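Local coordinates for protein nucleoporin NUP145 (Chaetomium thermophilum, PDB 5HB6) that probably serves as a structural component of the nuclear pore complex, and is seen here as its autoproteolytic domain, at residues 56-68 against 80-92. The protein carries 1 engineered substitution. Numbering follows the deposited sequence.
Sequences TIVILEPRSATVY and GLNVPALISLEHS
Face-to-face packing of a two-stranded beta hairpin on the large antiparallel sheet forms this contact, at the heart of the Nup98-type autopeptidase (peptidase S59) domain. Strand 64-67 and the type II turn from Glu61 to Ser64 pack on strand 85-89, roughly antiparallel, with 148° between the N-to-C directions of the two strands and axes 8.3 Å apart. In the apolar layer between them Ala65 CB meets Ile87 CG2 at 4.0 Å, and Leu89 reaches under the turn, its CD1 3.9 Å from Arg63 C. Leu81, in the loop leading into 85-89, crosses Val58 and Val67 nearly at right angles, CD1 meeting Val58 CG2 and CB meeting Val67 CG1. With CG anti to its carbonyl carbon (chi1 -64°), Tyr68 turns its ring toward 80-92, and OH accepts Leu81 N-H at the ring edge, N to OH 2.9 Å and straight at 179°. A phenylalanine here would probably leave Leu81 N without this acceptor. Asn82 N also lies at that edge; Asn82 OD1 accepts from Phe137 N, and ND2 donates to Pro75 O. Near the turn, Arg63 CD rests 3.2 Å from His91 O. One water links Arg63 N to Glu90 O; a second, in the guanidinium plane, accepts from Arg63 NE at 3.0 Å and donates to Ser92 OG.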
# COMPACT_ATOMS: atom_id res chain seq x y z
N THR A 56 8.59 9.93 -0.26
CA THR A 56 8.73 10.81 -1.41
C THR A 56 7.84 10.31 -2.54
O THR A 56 7.04 11.06 -3.09
CB THR A 56 10.20 10.84 -1.84
OG1 THR A 56 10.97 11.43 -0.78
CG2 THR A 56 10.37 11.66 -3.08
N ILE A 57 8.02 9.04 -2.92
CA ILE A 57 7.15 8.38 -3.90
C ILE A 57 6.00 7.66 -3.20
O ILE A 57 4.83 7.84 -3.55
CB ILE A 57 7.98 7.40 -4.77
CG1 ILE A 57 9.01 8.16 -5.62
CG2 ILE A 57 7.07 6.60 -5.68
CD1 ILE A 57 9.89 7.27 -6.50
N VAL A 58 6.32 6.83 -2.21
CA VAL A 58 5.34 6.10 -1.42
C VAL A 58 5.37 6.69 -0.02
O VAL A 58 6.40 6.65 0.65
CB VAL A 58 5.62 4.59 -1.41
CG1 VAL A 58 4.57 3.86 -0.57
CG2 VAL A 58 5.69 4.04 -2.84
N ILE A 59 4.22 7.21 0.42
CA ILE A 59 4.12 7.84 1.74
C ILE A 59 3.15 7.01 2.55
O ILE A 59 1.98 6.85 2.16
CB ILE A 59 3.64 9.30 1.67
CG1 ILE A 59 4.62 10.15 0.86
CG2 ILE A 59 3.56 9.88 3.05
CD1 ILE A 59 4.33 10.19 -0.58
N LEU A 60 3.62 6.52 3.69
CA LEU A 60 2.83 5.72 4.62
C LEU A 60 2.80 6.44 5.96
O LEU A 60 3.81 6.56 6.63
CB LEU A 60 3.44 4.33 4.75
CG LEU A 60 3.28 3.48 3.50
CD1 LEU A 60 4.10 2.21 3.57
CD2 LEU A 60 1.83 3.10 3.30
N GLU A 61 1.62 6.90 6.34
CA GLU A 61 1.37 7.40 7.68
C GLU A 61 0.12 6.70 8.19
O GLU A 61 -0.62 6.11 7.39
CB GLU A 61 1.18 8.93 7.69
CG GLU A 61 2.44 9.66 7.21
CD GLU A 61 2.28 11.17 7.17
OE1 GLU A 61 1.12 11.65 7.17
OE2 GLU A 61 3.31 11.86 7.13
N PRO A 62 -0.13 6.71 9.50
CA PRO A 62 -1.25 5.92 10.01
C PRO A 62 -2.53 6.20 9.25
O PRO A 62 -2.95 7.34 9.07
CB PRO A 62 -1.34 6.33 11.48
CG PRO A 62 0.08 6.64 11.83
CD PRO A 62 0.59 7.39 10.60
N ARG A 63 -3.12 5.13 8.72
CA ARG A 63 -4.39 5.17 8.01
C ARG A 63 -4.31 5.90 6.68
O ARG A 63 -5.33 6.32 6.14
CB ARG A 63 -5.50 5.74 8.89
CG ARG A 63 -5.62 4.97 10.22
CD ARG A 63 -6.75 5.48 11.10
NE ARG A 63 -8.02 5.31 10.37
CZ ARG A 63 -9.08 6.08 10.52
NH1 ARG A 63 -9.09 7.08 11.38
NH2 ARG A 63 -10.15 5.86 9.79
N SER A 64 -3.11 6.02 6.11
CA SER A 64 -2.91 6.83 4.92
C SER A 64 -1.78 6.26 4.06
O SER A 64 -0.61 6.31 4.45
CB SER A 64 -2.57 8.24 5.38
OG SER A 64 -2.40 9.09 4.28
N ALA A 65 -2.13 5.75 2.89
CA ALA A 65 -1.16 5.29 1.91
C ALA A 65 -1.33 6.15 0.66
O ALA A 65 -2.41 6.21 0.09
CB ALA A 65 -1.36 3.81 1.59
N THR A 66 -0.24 6.77 0.23
CA THR A 66 -0.21 7.66 -0.91
C THR A 66 0.93 7.23 -1.82
O THR A 66 2.03 6.92 -1.35
CB THR A 66 0.03 9.15 -0.47
OG1 THR A 66 -0.97 9.59 0.44
CG2 THR A 66 0.04 10.11 -1.68
N VAL A 67 0.66 7.18 -3.12
CA VAL A 67 1.69 6.89 -4.11
C VAL A 67 1.65 8.01 -5.15
O VAL A 67 0.60 8.24 -5.75
CB VAL A 67 1.46 5.51 -4.75
CG1 VAL A 67 2.57 5.19 -5.75
CG2 VAL A 67 1.40 4.45 -3.69
N TYR A 68 2.81 8.66 -5.37
CA TYR A 68 2.98 9.82 -6.26
C TYR A 68 2.21 11.03 -5.74
O TYR A 68 1.15 11.36 -6.28
CB TYR A 68 2.56 9.50 -7.70
CG TYR A 68 3.41 8.45 -8.37
CD1 TYR A 68 4.75 8.67 -8.61
CD2 TYR A 68 2.87 7.23 -8.76
CE1 TYR A 68 5.53 7.71 -9.22
CE2 TYR A 68 3.64 6.27 -9.35
CZ TYR A 68 4.97 6.50 -9.58
OH TYR A 68 5.73 5.52 -10.21
N GLY A 80 5.09 2.68 -14.02
CA GLY A 80 5.71 2.90 -12.72
C GLY A 80 4.97 2.13 -11.65
O GLY A 80 4.63 0.95 -11.81
N LEU A 81 4.73 2.79 -10.52
CA LEU A 81 3.97 2.22 -9.42
C LEU A 81 2.47 2.55 -9.48
O LEU A 81 1.74 2.24 -8.54
CB LEU A 81 4.57 2.67 -8.09
CG LEU A 81 6.00 2.23 -7.86
CD1 LEU A 81 6.47 2.68 -6.52
CD2 LEU A 81 6.13 0.72 -7.98
N ASN A 82 2.00 3.15 -10.58
CA ASN A 82 0.59 3.52 -10.71
C ASN A 82 -0.18 2.33 -11.30
O ASN A 82 -0.69 2.35 -12.42
CB ASN A 82 0.44 4.77 -11.57
CG ASN A 82 -0.94 5.40 -11.46
OD1 ASN A 82 -1.75 4.98 -10.63
ND2 ASN A 82 -1.21 6.42 -12.29
N VAL A 83 -0.25 1.28 -10.49
CA VAL A 83 -0.70 -0.03 -10.93
C VAL A 83 -1.54 -0.65 -9.83
O VAL A 83 -1.56 -0.16 -8.69
CB VAL A 83 0.49 -0.95 -11.28
CG1 VAL A 83 1.36 -0.34 -12.39
CG2 VAL A 83 1.34 -1.25 -10.04
N PRO A 84 -2.20 -1.77 -10.09
CA PRO A 84 -3.00 -2.42 -9.05
C PRO A 84 -2.16 -2.79 -7.81
O PRO A 84 -1.01 -3.24 -7.92
CB PRO A 84 -3.55 -3.66 -9.76
CG PRO A 84 -3.65 -3.24 -11.18
CD PRO A 84 -2.44 -2.40 -11.41
N ALA A 85 -2.76 -2.60 -6.63
CA ALA A 85 -2.04 -2.83 -5.38
C ALA A 85 -3.01 -3.28 -4.31
O ALA A 85 -4.19 -2.92 -4.32
CB ALA A 85 -1.30 -1.57 -4.89
N LEU A 86 -2.45 -4.01 -3.34
CA LEU A 86 -3.15 -4.44 -2.14
C LEU A 86 -2.59 -3.64 -0.98
O LEU A 86 -1.40 -3.76 -0.65
CB LEU A 86 -2.96 -5.94 -1.94
CG LEU A 86 -3.44 -6.51 -0.59
CD1 LEU A 86 -4.92 -6.48 -0.48
CD2 LEU A 86 -2.98 -7.97 -0.42
N ILE A 87 -3.46 -2.88 -0.31
CA ILE A 87 -3.05 -1.96 0.75
C ILE A 87 -3.59 -2.52 2.05
O ILE A 87 -4.76 -2.89 2.13
CB ILE A 87 -3.60 -0.55 0.48
CG1 ILE A 87 -3.02 -0.03 -0.83
CG2 ILE A 87 -3.31 0.37 1.63
CD1 ILE A 87 -3.65 1.25 -1.27
N SER A 88 -2.74 -2.57 3.07
CA SER A 88 -3.15 -3.09 4.37
C SER A 88 -2.80 -2.04 5.40
O SER A 88 -1.62 -1.68 5.52
CB SER A 88 -2.43 -4.42 4.67
OG SER A 88 -2.70 -5.37 3.65
N LEU A 89 -3.79 -1.57 6.14
CA LEU A 89 -3.62 -0.46 7.07
C LEU A 89 -4.03 -0.83 8.48
O LEU A 89 -5.19 -1.18 8.75
CB LEU A 89 -4.42 0.76 6.64
CG LEU A 89 -3.95 1.41 5.35
CD1 LEU A 89 -4.92 2.46 4.87
CD2 LEU A 89 -2.57 2.00 5.48
N GLU A 90 -3.07 -0.72 9.40
CA GLU A 90 -3.34 -0.80 10.83
C GLU A 90 -4.24 0.35 11.29
O GLU A 90 -4.46 1.34 10.58
CB GLU A 90 -2.03 -0.76 11.63
CG GLU A 90 -1.12 -1.94 11.33
CD GLU A 90 0.17 -1.95 12.13
OE1 GLU A 90 0.22 -1.28 13.17
OE2 GLU A 90 1.12 -2.61 11.69
N HIS A 91 -4.79 0.19 12.49
CA HIS A 91 -5.51 1.26 13.18
C HIS A 91 -6.84 1.60 12.52
O HIS A 91 -7.31 2.73 12.60
CB HIS A 91 -4.65 2.53 13.34
CG HIS A 91 -3.23 2.24 13.65
ND1 HIS A 91 -2.84 1.55 14.77
CD2 HIS A 91 -2.10 2.51 12.96
CE1 HIS A 91 -1.52 1.40 14.76
NE2 HIS A 91 -1.05 1.99 13.68
N SER A 92 -7.45 0.62 11.86
CA SER A 92 -8.68 0.80 11.11
C SER A 92 -9.91 0.36 11.88
O SER A 92 -10.94 0.01 11.27
CB SER A 92 -8.58 0.10 9.76
OG SER A 92 -7.50 0.64 9.00
O HOH W 1 -2.31 2.58 9.42
O HOH W 2 -8.01 3.28 8.22